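Local atomic coordinates of beta-glucoside phosphorylase BglX (Unidentified, PDB entry 5VQE), a protein that probably cleaves beta-glucosides with inorganic phosphate, as a glycoside hydrolase family 3 phosphorylase that works through a covalent glucosyl-enzyme intermediate. Residues Q36-I41 with K55-G60; S240-Q245 with P263-K268; I285-T290 with M315-L320. All blocks are in the same frame, centred on the assembly; numbering follows the deposited sequence.

Contact 1 (Q36-I41 with K55-G60); sequences QLICEI and KHFLPG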
loop_
_atom_site.group_PDB
_atom_site.type_symbol
_atom_site.label_atom_id
_atom_site.label_comp_id
_atom_site.label_asym_id
_atom_site.label_seq_id
_atom_site.Cartn_x
_atom_site.Cartn_y
_atom_site.Cartn_z
ATOM N N GLN A 36 2.734 0.836 -25.340
ATOM C CA GLN A 36 1.546 1.094 -24.526
ATOM C C GLN A 36 1.425 0.106 -23.371
ATOM O O GLN A 36 0.817 0.427 -22.342
ATOM C CB GLN A 36 0.284 1.021 -25.389
ATOM C CG GLN A 36 0.030 2.242 -26.258
ATOM C CD GLN A 36 -0.163 3.503 -25.447
ATOM O OE1 GLN A 36 -1.133 3.630 -24.700
ATOM N NE2 GLN A 36 0.774 4.438 -25.572
ATOM N N LEU A 37 1.971 -1.099 -23.529
ATOM C CA LEU A 37 1.880 -2.119 -22.490
ATOM C C LEU A 37 2.699 -1.781 -21.254
ATOM O O LEU A 37 2.511 -2.427 -20.218
ATOM C CB LEU A 37 2.362 -3.468 -23.018
ATOM C CG LEU A 37 1.722 -4.026 -24.291
ATOM C CD1 LEU A 37 2.436 -5.282 -24.688
ATOM C CD2 LEU A 37 0.250 -4.307 -24.094
ATOM N N ILE A 38 3.620 -0.820 -21.336
ATOM C CA ILE A 38 4.652 -0.632 -20.317
ATOM C C ILE A 38 4.333 0.596 -19.478
ATOM O O ILE A 38 4.074 1.679 -20.013
ATOM C CB ILE A 38 6.050 -0.498 -20.950
ATOM C CG1 ILE A 38 6.444 -1.793 -21.658
ATOM C CG2 ILE A 38 7.094 -0.160 -19.880
ATOM C CD1 ILE A 38 7.663 -1.662 -22.562
ATOM N N CYS A 39 4.367 0.428 -18.162
ATOM C CA CYS A 39 4.425 1.545 -17.230
ATOM C C CYS A 39 5.859 1.713 -16.750
ATOM O O CYS A 39 6.474 0.750 -16.280
ATOM C CB CYS A 39 3.504 1.318 -16.033
ATOM S SG CYS A 39 3.649 2.626 -14.826
ATOM N N GLU A 40 6.382 2.931 -16.859
ATOM C CA GLU A 40 7.739 3.244 -16.424
ATOM C C GLU A 40 7.731 4.020 -15.113
ATOM O O GLU A 40 6.925 4.935 -14.923
ATOM C CB GLU A 40 8.469 4.056 -17.492
ATOM C CG GLU A 40 9.016 3.231 -18.631
ATOM C CD GLU A 40 10.142 2.299 -18.186
ATOM O OE1 GLU A 40 11.040 2.740 -17.437
ATOM O OE2 GLU A 40 10.112 1.113 -18.566
ATOM N N ILE A 41 8.653 3.672 -14.221
ATOM C CA ILE A 41 8.778 4.358 -12.941
ATOM C C ILE A 41 9.525 5.670 -13.141
ATOM O O ILE A 41 10.390 5.793 -14.012
ATOM C CB ILE A 41 9.480 3.451 -11.907
ATOM C CG1 ILE A 41 9.215 3.957 -10.490
ATOM C CG2 ILE A 41 10.979 3.357 -12.179
ATOM C CD1 ILE A 41 9.643 2.970 -9.411
ATOM N N LYS A 55 13.001 7.109 -24.177
ATOM C CA LYS A 55 14.166 6.962 -25.050
ATOM C C LYS A 55 14.138 5.672 -25.860
ATOM O O LYS A 55 14.691 5.630 -26.964
ATOM C CB LYS A 55 15.460 6.995 -24.232
ATOM C CG LYS A 55 15.565 8.145 -23.258
ATOM N N HIS A 56 13.544 4.604 -25.325
ATOM C CA HIS A 56 13.620 3.295 -25.950
ATOM C C HIS A 56 12.290 2.824 -26.502
ATOM O O HIS A 56 12.260 1.844 -27.254
ATOM C CB HIS A 56 14.146 2.278 -24.934
ATOM C CG HIS A 56 15.417 2.707 -24.273
ATOM N ND1 HIS A 56 16.642 2.635 -24.902
ATOM C CD2 HIS A 56 15.652 3.239 -23.051
ATOM C CE1 HIS A 56 17.577 3.092 -24.090
ATOM N NE2 HIS A 56 17.005 3.461 -22.959
ATOM N N PHE A 57 11.203 3.487 -26.135
ATOM C CA PHE A 57 9.854 3.159 -26.562
ATOM C C PHE A 57 8.952 4.252 -26.015
ATOM O O PHE A 57 9.381 5.094 -25.223
ATOM C CB PHE A 57 9.422 1.777 -26.061
ATOM C CG PHE A 57 9.682 1.558 -24.598
ATOM C CD1 PHE A 57 10.797 0.855 -24.182
ATOM C CD2 PHE A 57 8.816 2.062 -23.642
ATOM C CE1 PHE A 57 11.046 0.650 -22.844
ATOM C CE2 PHE A 57 9.053 1.861 -22.304
ATOM C CZ PHE A 57 10.176 1.155 -21.899
ATOM N N LEU A 58 7.694 4.225 -26.438
ATOM C CA LEU A 58 6.723 5.213 -25.980
ATOM C C LEU A 58 5.776 4.549 -24.987
ATOM O O LEU A 58 4.891 3.776 -25.394
ATOM C CB LEU A 58 5.959 5.800 -27.171
ATOM C CG LEU A 58 6.893 6.450 -28.216
ATOM C CD1 LEU A 58 6.120 6.943 -29.450
ATOM C CD2 LEU A 58 7.727 7.594 -27.618
ATOM N N PRO A 59 5.925 4.793 -23.684
ATOM C CA PRO A 59 5.189 3.996 -22.697
ATOM C C PRO A 59 3.719 4.373 -22.635
ATOM O O PRO A 59 3.298 5.453 -23.057
ATOM C CB PRO A 59 5.894 4.319 -21.375
ATOM C CG PRO A 59 6.425 5.693 -21.568
ATOM C CD PRO A 59 6.814 5.775 -23.035
ATOM N N GLY A 60 2.935 3.456 -22.073
ATOM C CA GLY A 60 1.513 3.696 -21.901
ATOM C C GLY A 60 1.191 4.406 -20.597
ATOM O O GLY A 60 0.119 5.007 -20.472
HETATM O O HOH W 1 3.139 3.919 -27.376
HETATM O O HOH W 2 0.927 6.735 -23.693
#
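The Phe57 ring carries Ile38 on one face and Glu40 at its edge. Ile38 CD1 sits almost on the ring axis, 3.8 Å from the centroid of Phe57, as a CH-pi contact, and the second branch, Ile38 CG2, packs 3.7 Å from CE2 of Phe57. At the rim, Glu40 OE2 lies in the ring plane, 3.3 Å from CZ of Phe57, with its carboxylate turned 62° from the ring. Thr319 bonds the same oxygen, so the carboxylate is held beside the aromatic edge. A chi1 of 49° places the Phe57 ring between its own backbone N and carbonyl carbon, where it also meets the ring of Phe326 on helix 322-335.

Beyond the ring, the two segments join through their backbones. Gly60 N donates to Ile38 O at 2.9 Å, and Pro59 CB rests 3.5 Å from that same Ile38 O. Gly60 CA approaches Gln36 O at 3.4 Å, a CA-H...O contact. Gln36 bends at chi2 to bring NE2 over the loop, where two waters accept from it; one donates on to Leu58 O, the other probably to Pro59 O. OE1 is taken by Lys354. The segment 55-60 leads into strand 61-64, the parallel neighbour of strand 38-42, so a helix-free connection joins these two strands of the family 3 TIM-barrel domain.

Contact 2 (S240-Q245 with P263-K268); sequences SAHIRQ and PGSLSK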
loop_
_atom_site.group_PDB
_atom_site.type_symbol
_atom_site.label_atom_id
_atom_site.label_comp_id
_atom_site.label_asym_id
_atom_site.label_seq_id
_atom_site.Cartn_x
_atom_site.Cartn_y
_atom_site.Cartn_z
ATOM N N SER A 240 -2.148 -7.897 -10.718
ATOM C CA SER A 240 -1.803 -9.307 -10.580
ATOM C C SER A 240 -0.360 -9.425 -10.103
ATOM O O SER A 240 0.570 -8.992 -10.794
ATOM C CB SER A 240 -2.005 -10.031 -11.912
ATOM O OG SER A 240 -1.819 -11.437 -11.762
ATOM N N ALA A 241 -0.173 -10.000 -8.926
ATOM C CA ALA A 241 1.103 -9.945 -8.237
ATOM C C ALA A 241 1.818 -11.284 -8.340
ATOM O O ALA A 241 1.342 -12.229 -8.968
ATOM C CB ALA A 241 0.901 -9.523 -6.783
ATOM N N HIS A 242 2.982 -11.356 -7.703
ATOM C CA HIS A 242 3.891 -12.482 -7.892
ATOM C C HIS A 242 3.665 -13.542 -6.824
ATOM O O HIS A 242 4.580 -14.017 -6.154
ATOM C CB HIS A 242 5.323 -11.971 -7.899
ATOM C CG HIS A 242 5.492 -10.718 -8.695
ATOM N ND1 HIS A 242 5.009 -10.585 -9.978
ATOM C CD2 HIS A 242 6.064 -9.530 -8.380
ATOM C CE1 HIS A 242 5.284 -9.370 -10.424
ATOM N NE2 HIS A 242 5.921 -8.710 -9.473
ATOM N N ILE A 243 2.392 -13.892 -6.673
ATOM C CA ILE A 243 1.905 -14.804 -5.650
ATOM C C ILE A 243 1.249 -15.980 -6.358
ATOM O O ILE A 243 0.445 -15.785 -7.273
ATOM C CB ILE A 243 0.899 -14.110 -4.710
ATOM C CG1 ILE A 243 1.534 -12.892 -4.022
ATOM C CG2 ILE A 243 0.358 -15.087 -3.694
ATOM C CD1 ILE A 243 0.538 -11.972 -3.347
ATOM N N ARG A 244 1.579 -17.191 -5.929
ATOM C CA ARG A 244 0.949 -18.390 -6.470
ATOM C C ARG A 244 -0.265 -18.788 -5.637
ATOM O O ARG A 244 -0.333 -18.513 -4.434
ATOM C CB ARG A 244 1.942 -19.554 -6.508
ATOM C CG ARG A 244 2.930 -19.458 -7.649
ATOM C CD ARG A 244 4.058 -20.457 -7.507
ATOM N NE ARG A 244 5.026 -20.039 -6.506
ATOM C CZ ARG A 244 6.073 -20.767 -6.130
ATOM N NH1 ARG A 244 6.288 -21.961 -6.674
ATOM N NH2 ARG A 244 6.907 -20.304 -5.210
ATOM N N GLN A 245 -1.231 -19.433 -6.298
ATOM C CA GLN A 245 -2.349 -20.106 -5.629
ATOM C C GLN A 245 -2.439 -21.482 -6.272
ATOM O O GLN A 245 -3.239 -21.710 -7.192
ATOM C CB GLN A 245 -3.660 -19.330 -5.755
ATOM C CG GLN A 245 -4.514 -19.334 -4.492
ATOM C CD GLN A 245 -4.757 -20.734 -3.922
ATOM O OE1 GLN A 245 -4.635 -21.735 -4.633
ATOM N NE2 GLN A 245 -5.123 -20.802 -2.637
ATOM N N PRO A 263 3.024 -17.691 -10.712
ATOM C CA PRO A 263 2.361 -16.651 -9.929
ATOM C C PRO A 263 1.330 -15.913 -10.770
ATOM O O PRO A 263 1.328 -15.981 -12.001
ATOM C CB PRO A 263 3.513 -15.731 -9.517
ATOM C CG PRO A 263 4.535 -15.923 -10.611
ATOM C CD PRO A 263 4.441 -17.369 -10.972
ATOM N N GLY A 264 0.439 -15.208 -10.076
ATOM C CA GLY A 264 -0.617 -14.447 -10.710
ATOM C C GLY A 264 -0.169 -13.704 -11.947
ATOM O O GLY A 264 -0.819 -13.764 -12.994
ATOM N N SER A 265 0.955 -13.001 -11.833
ATOM C CA SER A 265 1.425 -12.134 -12.900
ATOM C C SER A 265 1.834 -12.890 -14.155
ATOM O O SER A 265 2.056 -12.246 -15.185
ATOM C CB SER A 265 2.603 -11.288 -12.396
ATOM O OG SER A 265 3.629 -12.087 -11.824
ATOM N N LEU A 266 1.945 -14.222 -14.090
ATOM C CA LEU A 266 2.326 -15.050 -15.220
ATOM C C LEU A 266 1.322 -16.153 -15.522
ATOM O O LEU A 266 1.566 -16.952 -16.433
ATOM C CB LEU A 266 3.703 -15.683 -14.962
ATOM C CG LEU A 266 4.900 -14.740 -15.086
ATOM C CD1 LEU A 266 6.123 -15.311 -14.403
ATOM C CD2 LEU A 266 5.191 -14.464 -16.542
ATOM N N SER A 267 0.199 -16.214 -14.808
ATOM C CA SER A 267 -0.643 -17.404 -14.763
ATOM C C SER A 267 -1.907 -17.220 -15.593
ATOM O O SER A 267 -2.757 -16.381 -15.272
ATOM C CB SER A 267 -1.018 -17.741 -13.324
ATOM O OG SER A 267 -2.132 -18.615 -13.300
ATOM N N LYS A 268 -2.057 -18.047 -16.632
ATOM C CA LYS A 268 -3.276 -18.003 -17.434
ATOM C C LYS A 268 -4.471 -18.542 -16.652
ATOM O O LYS A 268 -5.584 -18.020 -16.773
ATOM C CB LYS A 268 -3.073 -18.781 -18.740
ATOM C CG LYS A 268 -2.997 -20.276 -18.592
ATOM C CD LYS A 268 -2.683 -20.949 -19.933
#
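His242 and Ser265 meet at the edge of the imidazole: Ser265 OG lies in the ring plane and shares a hydrogen bond of 2.8 Å with His242 ND1, nearly straight at 160°. The serine hydroxyl gets there because chi1 of 53° sets OG between the backbone N and carbonyl carbon, while Ser265 CB stands 3.5 Å from Ser240 O. At the far nitrogen, His242 NE2 bonds to Ala289 O, and Tyr295 meets the ring with its plane inclined by about 55°. The CB of His242 points away from the loop; the ring's ND1 edge nevertheless comes back to it.

Pro263 packs differently, against backbone instead of a side-chain tip. Its CB lies 3.5 Å from His242 C, pressed on the peptide that links His242 to Ile243. CG of Arg244 lies alongside Pro263, 3.5 Å from its N, before the arginine chain bends at chi3 and carries the guanidinium off to Ser209 O.

Between these side chains, two carbonyls receive the 3-10 turn 264-266. Gly264 N donates to Ile243 O at 2.9 Å, and Ser265 N to Ala241 O at 3.0 Å. Ala241 O also accepts a weak bond from Ile243 N, which closes an inverse gamma turn centred on His242.

The contact ties the end of strand 237-244 to the loop before helix 268-278, whose N-cap is Ser267. Either His242 ND1 or Ser265 OG could donate in the bond they share. With both nitrogens engaged, the rotation of this buried imidazole is restricted, and it links the loop to the pocket residue Ala289.

Contact 3 (I285-T290 with M315-L320); sequences ICTDAT and MLTFTL. With G2F (2-deoxy-2-fluoro-alpha-D-glucopyranose), chain B.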
loop_
_atom_site.group_PDB
_atom_site.type_symbol
_atom_site.label_atom_id
_atom_site.label_comp_id
_atom_site.label_asym_id
_atom_site.label_seq_id
_atom_site.Cartn_x
_atom_site.Cartn_y
_atom_site.Cartn_z
ATOM N N ILE A 285 -5.982 -5.197 -16.251
ATOM C CA ILE A 285 -5.095 -5.994 -15.407
ATOM C C ILE A 285 -3.667 -5.515 -15.634
ATOM O O ILE A 285 -3.180 -5.507 -16.771
ATOM C CB ILE A 285 -5.211 -7.497 -15.712
ATOM C CG1 ILE A 285 -6.613 -8.018 -15.414
ATOM C CG2 ILE A 285 -4.187 -8.280 -14.899
ATOM C CD1 ILE A 285 -6.850 -9.440 -15.883
ATOM N N CYS A 286 -2.988 -5.126 -14.563
ATOM C CA CYS A 286 -1.569 -4.804 -14.635
ATOM C C CYS A 286 -0.803 -5.725 -13.700
ATOM O O CYS A 286 -1.356 -6.256 -12.732
ATOM C CB CYS A 286 -1.290 -3.336 -14.290
ATOM S SG CYS A 286 -1.662 -2.858 -12.586
ATOM N N THR A 287 0.470 -5.941 -14.013
ATOM C CA THR A 287 1.302 -6.729 -13.123
ATOM C C THR A 287 1.798 -5.862 -11.973
ATOM O O THR A 287 1.799 -4.629 -12.037
ATOM C CB THR A 287 2.500 -7.343 -13.855
ATOM O OG1 THR A 287 3.452 -6.330 -14.197
ATOM C CG2 THR A 287 2.068 -8.052 -15.141
ATOM N N ASP A 288 2.180 -6.526 -10.891
ATOM C CA ASP A 288 3.031 -5.878 -9.915
ATOM C C ASP A 288 4.413 -5.690 -10.530
ATOM O O ASP A 288 4.744 -6.293 -11.556
ATOM C CB ASP A 288 3.099 -6.708 -8.636
ATOM C CG ASP A 288 3.729 -5.956 -7.485
ATOM O OD1 ASP A 288 3.633 -4.694 -7.455
ATOM O OD2 ASP A 288 4.300 -6.655 -6.634
ATOM N N ALA A 289 5.212 -4.826 -9.904
ATOM C CA ALA A 289 6.513 -4.432 -10.447
ATOM C C ALA A 289 7.339 -5.641 -10.877
ATOM O O ALA A 289 7.570 -6.564 -10.086
ATOM C CB ALA A 289 7.276 -3.614 -9.399
ATOM N N THR A 290 7.806 -5.624 -12.131
ATOM C CA THR A 290 8.408 -6.807 -12.743
ATOM C C THR A 290 9.872 -7.014 -12.379
ATOM O O THR A 290 10.444 -8.035 -12.776
ATOM C CB THR A 290 8.304 -6.752 -14.268
ATOM O OG1 THR A 290 9.218 -5.773 -14.776
ATOM C CG2 THR A 290 6.875 -6.425 -14.725
ATOM N N MET A 315 -0.930 -4.831 -18.884
ATOM C CA MET A 315 0.178 -3.903 -18.719
ATOM C C MET A 315 1.253 -4.487 -17.815
ATOM O O MET A 315 0.957 -5.112 -16.788
ATOM C CB MET A 315 -0.351 -2.578 -18.162
ATOM C CG MET A 315 0.688 -1.566 -17.778
ATOM S SD MET A 315 -0.000 0.090 -17.511
ATOM C CE MET A 315 -1.366 0.155 -18.615
ATOM N N LEU A 316 2.509 -4.275 -18.221
ATOM C CA LEU A 316 3.675 -4.630 -17.429
ATOM C C LEU A 316 4.109 -3.415 -16.633
ATOM O O LEU A 316 4.319 -2.336 -17.203
ATOM C CB LEU A 316 4.828 -5.095 -18.322
ATOM C CG LEU A 316 4.597 -6.390 -19.104
ATOM C CD1 LEU A 316 5.487 -6.447 -20.336
ATOM C CD2 LEU A 316 4.868 -7.585 -18.225
ATOM N N THR A 317 4.252 -3.585 -15.326
ATOM C CA THR A 317 4.592 -2.477 -14.435
ATOM C C THR A 317 6.104 -2.473 -14.217
ATOM O O THR A 317 6.643 -3.285 -13.460
ATOM C CB THR A 317 3.816 -2.591 -13.131
ATOM O OG1 THR A 317 2.417 -2.609 -13.443
ATOM C CG2 THR A 317 4.110 -1.413 -12.208
ATOM N N PHE A 318 6.779 -1.568 -14.921
ATOM C CA PHE A 318 8.196 -1.261 -14.748
ATOM C C PHE A 318 9.070 -2.208 -15.548
ATOM O O PHE A 318 8.688 -3.352 -15.815
ATOM C CB PHE A 318 8.639 -1.307 -13.281
ATOM C CG PHE A 318 7.832 -0.437 -12.369
ATOM C CD1 PHE A 318 7.031 0.575 -12.877
ATOM C CD2 PHE A 318 7.881 -0.628 -10.995
ATOM C CE1 PHE A 318 6.282 1.377 -12.024
ATOM C CE2 PHE A 318 7.134 0.170 -10.141
ATOM C CZ PHE A 318 6.344 1.176 -10.655
ATOM N N THR A 319 10.248 -1.718 -15.927
ATOM C CA THR A 319 11.240 -2.488 -16.652
ATOM C C THR A 319 12.484 -2.634 -15.788
ATOM O O THR A 319 12.663 -1.929 -14.794
ATOM C CB THR A 319 11.615 -1.816 -17.979
ATOM O OG1 THR A 319 12.052 -0.474 -17.727
ATOM C CG2 THR A 319 10.430 -1.795 -18.934
ATOM N N LEU A 320 13.347 -3.562 -16.189
ATOM C CA LEU A 320 14.630 -3.774 -15.528
ATOM C C LEU A 320 15.711 -3.073 -16.346
ATOM O O LEU A 320 16.093 -1.938 -16.040
ATOM C CB LEU A 320 14.892 -5.280 -15.382
ATOM C CG LEU A 320 16.149 -5.764 -14.666
ATOM C CD1 LEU A 320 16.190 -5.218 -13.253
ATOM C CD2 LEU A 320 16.175 -7.290 -14.670
HETATM C C1 G2F B . 4.443 -4.001 -6.545
HETATM C C2 G2F B . 3.760 -3.892 -5.143
HETATM C C3 G2F B . 2.471 -3.032 -5.303
HETATM C C4 G2F B . 2.862 -1.664 -5.942
HETATM C C5 G2F B . 3.563 -1.949 -7.314
HETATM C C6 G2F B . 4.054 -0.604 -7.984
HETATM O O3 G2F B . 1.994 -2.739 -4.016
HETATM O O4 G2F B . 1.672 -0.980 -6.228
HETATM O O5 G2F B . 4.723 -2.727 -7.069
HETATM O O6 G2F B . 4.819 0.103 -7.048
HETATM F F2 G2F B . 3.414 -5.121 -4.699
#
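Thr317 OG1 donates to Thr287 O at 2.5 Å, tilted 25° from the carbonyl plane, and Thr317 N donates a second, straight bond of 3.1 Å (168°) to Thr287 OG1. That hydroxyl in turn donates to Asp288 O, so Thr287 is held by Thr317 across the contact and by Asp288 next to it, just before the residue that carries the sugar. Asp288 OD1 is joined to C1 of the 2-deoxy-2-fluoroglucose by a covalent bond of 1.4 Å. The Asp288 CB points away from 315-320, and chi1 of -168° sets CG opposite the backbone N; the side chain packs on strand 237-244. This is a glycosyl-enzyme adduct and identifies Asp288 as the nucleophile, consistent with the retaining mechanism of family 3.

Backbone bonds continue on both sides: Thr287 N to Met315 O at 2.9 Å, with a weaker return from Met315 N to Ile285 O, and Thr290 N to Thr317 O, also 2.9 Å. Strands 284-287 and 316-317 run parallel, and the Cys286-Met315 bridge connects two groups of strands of the TIM barrel, with the sugar at the C-terminal ends as usual for this fold. Past the strand end, Thr290 OG1, itself met by Arg301, donates to Phe318 O at 2.7 Å.

Packing surrounds these bonds. Ala289 CB presses on CD2 of Phe318 at 3.4 Å, and the same ring borders the sugar, CE2 of Phe318 lying 3.8 Å from C6. One face of the ring is covered over its centre by CG2 of Thr317. Separately, Leu316 CD2 touches the methyl groups of Thr287 and Thr290, while its side chain packs against helix 301-310.

Overall arrangement
All three contacts lie largely buried in the TIM-barrel domain and contact 3 stands between the others, its centre about 11 Å from that of contact 1 and about 12 Å from that of contact 2. It shares a sheet with each: strand 316-317 pairs with strand 38-42, and strand 284-287 with strand 237-244. Contacts 1 and 2 do not touch. Contact 1, beside helix 322-335, reaches solvent at Leu58 and mixes aromatic packing with water bridges; contact 2 is built from backbone bonds and an imidazole-serine pair, and contact 3 trades hydroxyl bonds next to the sugar. Two polar side chains bond into contact 3, Glu40 to Thr319 and His242 to Ala289.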